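PDB 6Q78: GH26C from Muricauda sp. MAR_2010_75, which probably hydrolyses internal beta-1,4-mannosidic linkages in mannans, as a family 26 glycoside hydrolase with a TIM-barrel fold. Local coordinates for residues A[103-108]-A[392-397]; A[350-355]-A[387-392]. One frame throughout, in Å; residues are numbered along the deposited sequence.

Interaction 1: A[103-108]-A[392-397]; sequences KKMTGS and DFMEFV
Two short helices meet here in an apolar surface contact on the outside of the TIM barrel: Met105 and Thr106, at the C-terminal end of helix 101-106, lie against Phe393, Met394 and Val397 of helix 390-397. No hydrogen bond crosses between 103-108 and 392-397. The backbones come nearest at Thr106 and Met394, 6.6 Å between CA atoms. Thr106 sits in the middle, its methyl doing the touching: CG2 comes up to the edge of the Phe393 ring, 3.7 Å from CE2. Thr106 CG2 also lies 3.8 Å from Val397 CG2. Because OG1 lies between the backbone N and the carbonyl carbon (chi1 74°), it is turned back to its own chain, where it bonds to Ile102 O and accepts from Ser108 N in an ST turn. A serine in its place would probably open a gap where CG2 now fills the space between the edge of Phe393 and Val397 CG2. Gly107 then takes positive phi and lets the chain leave the helix. One turn further along helix 390-397, Val397 lays CG1 over one face of the Phe393 ring, toward its rim. Met105 reaches the ring obliquely through CG, 3.7 Å from Phe393 CD2. Bends at chi2 and chi3 carry its methyl to the second methionine, CE lying 3.7 Å from Met394 CG, while Met394 SD rests 3.5 Å from Met105 O.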
loop_
_atom_site.group_PDB
_atom_site.type_symbol
_atom_site.label_atom_id
_atom_site.label_comp_id
_atom_site.label_asym_id
_atom_site.label_seq_id
_atom_site.Cartn_x
_atom_site.Cartn_y
_atom_site.Cartn_z
ATOM N N LYS A 103 -11.907 -11.421 9.402
ATOM C CA LYS A 103 -13.270 -11.579 9.936
ATOM C C LYS A 103 -13.481 -12.949 10.579
ATOM O O LYS A 103 -14.163 -13.053 11.608
ATOM C CB LYS A 103 -14.301 -11.343 8.830
ATOM C CG LYS A 103 -15.753 -11.478 9.311
ATOM C CD LYS A 103 -16.695 -11.018 8.214
ATOM C CE LYS A 103 -18.083 -11.537 8.456
ATOM N NZ LYS A 103 -18.681 -10.893 9.623
ATOM N N LYS A 104 -12.890 -14.018 10.018
ATOM C CA LYS A 104 -12.946 -15.306 10.719
ATOM C C LYS A 104 -12.394 -15.173 12.127
ATOM O O LYS A 104 -12.888 -15.811 13.066
ATOM C CB LYS A 104 -12.123 -16.381 9.987
ATOM C CG LYS A 104 -12.550 -16.750 8.541
ATOM C CD LYS A 104 -11.691 -17.925 8.064
ATOM C CE LYS A 104 -12.017 -18.393 6.668
ATOM N NZ LYS A 104 -11.428 -17.490 5.619
ATOM N N MET A 105 -11.318 -14.404 12.277
ATOM C CA MET A 105 -10.587 -14.281 13.533
ATOM C C MET A 105 -11.293 -13.350 14.507
ATOM O O MET A 105 -11.503 -13.715 15.678
ATOM C CB MET A 105 -9.187 -13.725 13.200
ATOM C CG MET A 105 -8.216 -13.639 14.396
ATOM S SD MET A 105 -7.827 -15.273 15.130
ATOM C CE MET A 105 -8.683 -15.159 16.729
ATOM N N THR A 106 -11.664 -12.138 14.047
ATOM C CA THR A 106 -12.106 -11.052 14.923
ATOM C C THR A 106 -13.604 -10.795 14.887
ATOM O O THR A 106 -14.108 -10.095 15.780
ATOM C CB THR A 106 -11.434 -9.717 14.552
ATOM O OG1 THR A 106 -12.016 -9.186 13.335
ATOM C CG2 THR A 106 -9.932 -9.863 14.402
ATOM N N GLY A 107 -14.305 -11.309 13.883
ATOM C CA GLY A 107 -15.700 -10.965 13.656
ATOM C C GLY A 107 -15.908 -9.746 12.789
ATOM O O GLY A 107 -17.053 -9.527 12.321
ATOM N N SER A 108 -14.852 -8.952 12.546
ATOM C CA SER A 108 -14.919 -7.786 11.674
ATOM C C SER A 108 -14.036 -7.991 10.458
ATOM O O SER A 108 -12.968 -8.578 10.564
ATOM C CB SER A 108 -14.433 -6.548 12.425
ATOM O OG SER A 108 -14.438 -5.418 11.552
ATOM N N ASP A 392 -3.219 -13.227 20.922
ATOM C CA ASP A 392 -2.368 -12.052 20.852
ATOM C C ASP A 392 -2.950 -11.072 19.808
ATOM O O ASP A 392 -3.035 -9.908 20.046
ATOM C CB ASP A 392 -0.936 -12.499 20.499
ATOM C CG ASP A 392 0.017 -11.354 20.249
ATOM O OD1 ASP A 392 -0.078 -10.332 20.889
ATOM O OD2 ASP A 392 0.868 -11.556 19.396
ATOM N N PHE A 393 -3.384 -11.597 18.683
ATOM C CA PHE A 393 -3.989 -10.756 17.659
ATOM C C PHE A 393 -5.277 -10.117 18.164
ATOM O O PHE A 393 -5.545 -8.990 17.884
ATOM C CB PHE A 393 -4.250 -11.564 16.400
ATOM C CG PHE A 393 -4.639 -10.742 15.206
ATOM C CD1 PHE A 393 -3.695 -10.032 14.533
ATOM C CD2 PHE A 393 -5.916 -10.710 14.756
ATOM C CE1 PHE A 393 -4.024 -9.294 13.407
ATOM C CE2 PHE A 393 -6.267 -9.969 13.655
ATOM C CZ PHE A 393 -5.311 -9.257 12.964
ATOM N N MET A 394 -6.078 -10.868 18.915
ATOM C CA MET A 394 -7.307 -10.316 19.460
ATOM C C MET A 394 -7.032 -9.185 20.415
ATOM O O MET A 394 -7.719 -8.202 20.425
ATOM C CB MET A 394 -8.106 -11.403 20.175
ATOM C CG MET A 394 -8.685 -12.433 19.243
ATOM S SD MET A 394 -9.930 -11.793 18.103
ATOM C CE MET A 394 -10.786 -10.555 19.041
ATOM N N GLU A 395 -6.009 -9.346 21.232
ATOM C CA GLU A 395 -5.640 -8.302 22.145
ATOM C C GLU A 395 -5.201 -7.056 21.383
ATOM O O GLU A 395 -5.577 -5.968 21.730
ATOM C CB GLU A 395 -4.562 -8.769 23.133
ATOM C CG GLU A 395 -4.241 -7.708 24.160
ATOM C CD GLU A 395 -3.268 -8.156 25.221
ATOM O OE1 GLU A 395 -2.764 -9.283 25.150
ATOM O OE2 GLU A 395 -3.016 -7.339 26.094
ATOM N N PHE A 396 -4.424 -7.256 20.327
ATOM C CA PHE A 396 -3.969 -6.152 19.495
ATOM C C PHE A 396 -5.144 -5.408 18.864
ATOM O O PHE A 396 -5.224 -4.182 18.964
ATOM C CB PHE A 396 -2.980 -6.697 18.453
ATOM C CG PHE A 396 -2.728 -5.798 17.264
ATOM C CD1 PHE A 396 -2.117 -4.561 17.415
ATOM C CD2 PHE A 396 -3.051 -6.227 15.990
ATOM C CE1 PHE A 396 -1.863 -3.749 16.311
ATOM C CE2 PHE A 396 -2.799 -5.430 14.869
ATOM C CZ PHE A 396 -2.187 -4.187 15.035
ATOM N N VAL A 397 -6.070 -6.126 18.218
ATOM C CA VAL A 397 -7.159 -5.440 17.509
ATOM C C VAL A 397 -8.177 -4.831 18.461
ATOM O O VAL A 397 -9.006 -4.015 18.043
ATOM C CB VAL A 397 -7.842 -6.265 16.388
ATOM C CG1 VAL A 397 -6.818 -6.722 15.361
ATOM C CG2 VAL A 397 -8.648 -7.441 16.971
#

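Interaction 2: A[350-355]-A[387-392]; sequences GFFTNN and LPSAND
Ser389 is the first residue of 387-392 to touch 350-355, meeting the ring of Phe352 at its edge with OG 3.6 Å from CE2. It follows Leu387 and Pro388 in a type II beta turn, closed by a bond from Ala390 N to Leu387 O, and takes positive phi just before helix 390-397 begins. Although Ser389 occupies the N-cap position, its hydroxyl makes no capping bond: OG donates back to Pro388 O, in the carbonyl plane and on a lone pair, over 2.7 Å. That carbonyl has a second partner in Tyr380 OH, which ties the turn to strand 379-380.

Within the first turn of the helix, Asp392 carries the polar part of the contact. Its carboxylate meets the first turn of helix 351-361, one of the helices packed round the TIM barrel, and binds backbone N-H groups at the start of that helix. With CG anti to the backbone N (chi1 174°), the group extends across to 350-355 and divides its oxygens between neighbouring residues. OD2 accepts from Phe352 N at 2.8 Å, an N-H...O angle of 160°, on the syn side and 21° out of the carboxylate plane. OD1 has two donors: Thr353 N, also syn, at 3.0 Å, and the hydroxyl Thr353 OG1 at 2.9 Å, which arrives nearly along the C-O axis. These three bonds hold the carboxylate against rotation, and the negative charge would probably be stabilised by the helix dipole. OD2 also passes 3.4 Å from Phe352 CD2, while Phe351 CD2 lies 3.6 Å above one face of that same ring.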
loop_
_atom_site.group_PDB
_atom_site.type_symbol
_atom_site.label_atom_id
_atom_site.label_comp_id
_atom_site.label_asym_id
_atom_site.label_seq_id
_atom_site.Cartn_x
_atom_site.Cartn_y
_atom_site.Cartn_z
ATOM N N GLY A 350 3.597 -12.731 21.899
ATOM C CA GLY A 350 3.290 -11.324 22.037
ATOM C C GLY A 350 3.649 -10.472 20.844
ATOM O O GLY A 350 3.744 -9.250 20.977
ATOM N N PHE A 351 3.843 -11.079 19.668
ATOM C CA PHE A 351 4.218 -10.299 18.489
ATOM C C PHE A 351 3.307 -9.092 18.269
ATOM O O PHE A 351 3.775 -7.967 18.066
ATOM C CB PHE A 351 4.221 -11.144 17.213
ATOM C CG PHE A 351 4.488 -10.322 16.006
ATOM C CD1 PHE A 351 5.758 -9.792 15.797
ATOM C CD2 PHE A 351 3.468 -9.976 15.127
ATOM C CE1 PHE A 351 6.017 -8.964 14.716
ATOM C CE2 PHE A 351 3.721 -9.152 14.036
ATOM C CZ PHE A 351 5.009 -8.632 13.829
ATOM N N PHE A 352 1.997 -9.316 18.199
ATOM C CA PHE A 352 1.123 -8.219 17.787
ATOM C C PHE A 352 1.002 -7.172 18.881
ATOM O O PHE A 352 1.057 -5.962 18.611
ATOM C CB PHE A 352 -0.266 -8.748 17.401
ATOM C CG PHE A 352 -0.262 -9.656 16.198
ATOM C CD1 PHE A 352 -0.075 -9.131 14.916
ATOM C CD2 PHE A 352 -0.454 -11.021 16.344
ATOM C CE1 PHE A 352 -0.059 -9.964 13.791
ATOM C CE2 PHE A 352 -0.452 -11.873 15.206
ATOM C CZ PHE A 352 -0.253 -11.329 13.929
ATOM N N THR A 353 0.811 -7.616 20.116
ATOM C CA THR A 353 0.522 -6.681 21.191
ATOM C C THR A 353 1.780 -5.982 21.686
ATOM O O THR A 353 1.746 -4.775 21.965
ATOM C CB THR A 353 -0.174 -7.422 22.329
ATOM O OG1 THR A 353 -1.426 -7.945 21.839
ATOM C CG2 THR A 353 -0.419 -6.488 23.490
ATOM N N ASN A 354 2.899 -6.707 21.797
ATOM C CA ASN A 354 4.098 -6.170 22.439
ATOM C C ASN A 354 5.149 -5.680 21.454
ATOM O O ASN A 354 6.048 -4.916 21.850
ATOM C CB ASN A 354 4.757 -7.246 23.299
ATOM C CG ASN A 354 3.828 -7.753 24.383
ATOM O OD1 ASN A 354 3.031 -6.991 24.931
ATOM N ND2 ASN A 354 3.910 -9.043 24.683
ATOM N N ASN A 355 5.102 -6.143 20.209
ATOM C CA ASN A 355 6.122 -5.792 19.227
ATOM C C ASN A 355 5.539 -4.840 18.190
ATOM O O ASN A 355 5.911 -3.669 18.136
ATOM C CB ASN A 355 6.719 -7.037 18.564
ATOM C CG ASN A 355 7.521 -7.888 19.531
ATOM O OD1 ASN A 355 7.496 -7.677 20.758
ATOM N ND2 ASN A 355 8.260 -8.859 18.981
ATOM N N LEU A 387 -5.117 -21.019 15.735
ATOM C CA LEU A 387 -3.715 -20.948 15.368
ATOM C C LEU A 387 -2.941 -20.227 16.422
ATOM O O LEU A 387 -3.451 -19.367 17.067
ATOM C CB LEU A 387 -3.524 -20.195 14.047
ATOM C CG LEU A 387 -4.022 -20.851 12.777
ATOM C CD1 LEU A 387 -3.531 -20.005 11.589
ATOM C CD2 LEU A 387 -3.518 -22.281 12.646
ATOM N N PRO A 388 -1.656 -20.534 16.540
ATOM C CA PRO A 388 -0.812 -19.788 17.457
ATOM C C PRO A 388 -0.793 -18.336 16.950
ATOM O O PRO A 388 -0.648 -18.130 15.733
ATOM C CB PRO A 388 0.566 -20.427 17.276
ATOM C CG PRO A 388 0.291 -21.784 16.793
ATOM C CD PRO A 388 -0.963 -21.694 15.977
ATOM N N SER A 389 -0.876 -17.430 17.912
ATOM C CA SER A 389 -0.984 -15.955 17.881
ATOM C C SER A 389 -2.423 -15.437 17.828
ATOM O O SER A 389 -2.616 -14.254 17.880
ATOM C CB SER A 389 -0.150 -15.213 16.813
ATOM O OG SER A 389 -0.730 -15.427 15.549
ATOM N N ALA A 390 -3.421 -16.317 17.827
ATOM C CA ALA A 390 -4.790 -15.835 17.748
ATOM C C ALA A 390 -5.179 -14.925 18.902
ATOM O O ALA A 390 -5.691 -13.863 18.694
ATOM C CB ALA A 390 -5.737 -17.032 17.672
ATOM N N ASN A 391 -4.886 -15.315 20.139
ATOM C CA ASN A 391 -5.243 -14.477 21.271
ATOM C C ASN A 391 -4.492 -13.155 21.288
ATOM O O ASN A 391 -5.027 -12.125 21.612
ATOM C CB ASN A 391 -5.112 -15.232 22.607
ATOM C CG ASN A 391 -5.658 -14.429 23.775
ATOM O OD1 ASN A 391 -4.909 -13.930 24.588
ATOM N ND2 ASN A 391 -6.978 -14.288 23.830
ATOM N N ASP A 392 -3.219 -13.227 20.922
ATOM C CA ASP A 392 -2.368 -12.052 20.852
ATOM C C ASP A 392 -2.950 -11.072 19.808
ATOM O O ASP A 392 -3.035 -9.908 20.046
ATOM C CB ASP A 392 -0.936 -12.499 20.499
ATOM C CG ASP A 392 0.017 -11.354 20.249
ATOM O OD1 ASP A 392 -0.078 -10.332 20.889
ATOM O OD2 ASP A 392 0.868 -11.556 19.396
#

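In the fold
Helix 390-397 is common to both contacts, interaction 1 joining it to helix 101-106 and interaction 2 to helix 351-361. Their centres lie 10 Å apart, and along the chain interaction 2 is nested within the loop that interaction 1 closes. Asp392 is shared by the two interactions but makes its contacts across interaction 2. The apolar continuity runs through Phe393, whose ring packs edge-to-face with Phe352, and through Phe396, with CB 3.6 Å from Phe352 CB. Met105 CE also reaches Ala390 CB at 3.6 Å. Phe393 and Phe396 both touch Phe372 on barrel strand 369-372, linking this helix to the barrel. Interaction 1 is centred about 21 Å, interaction 2 about 23 Å, from the chain centre.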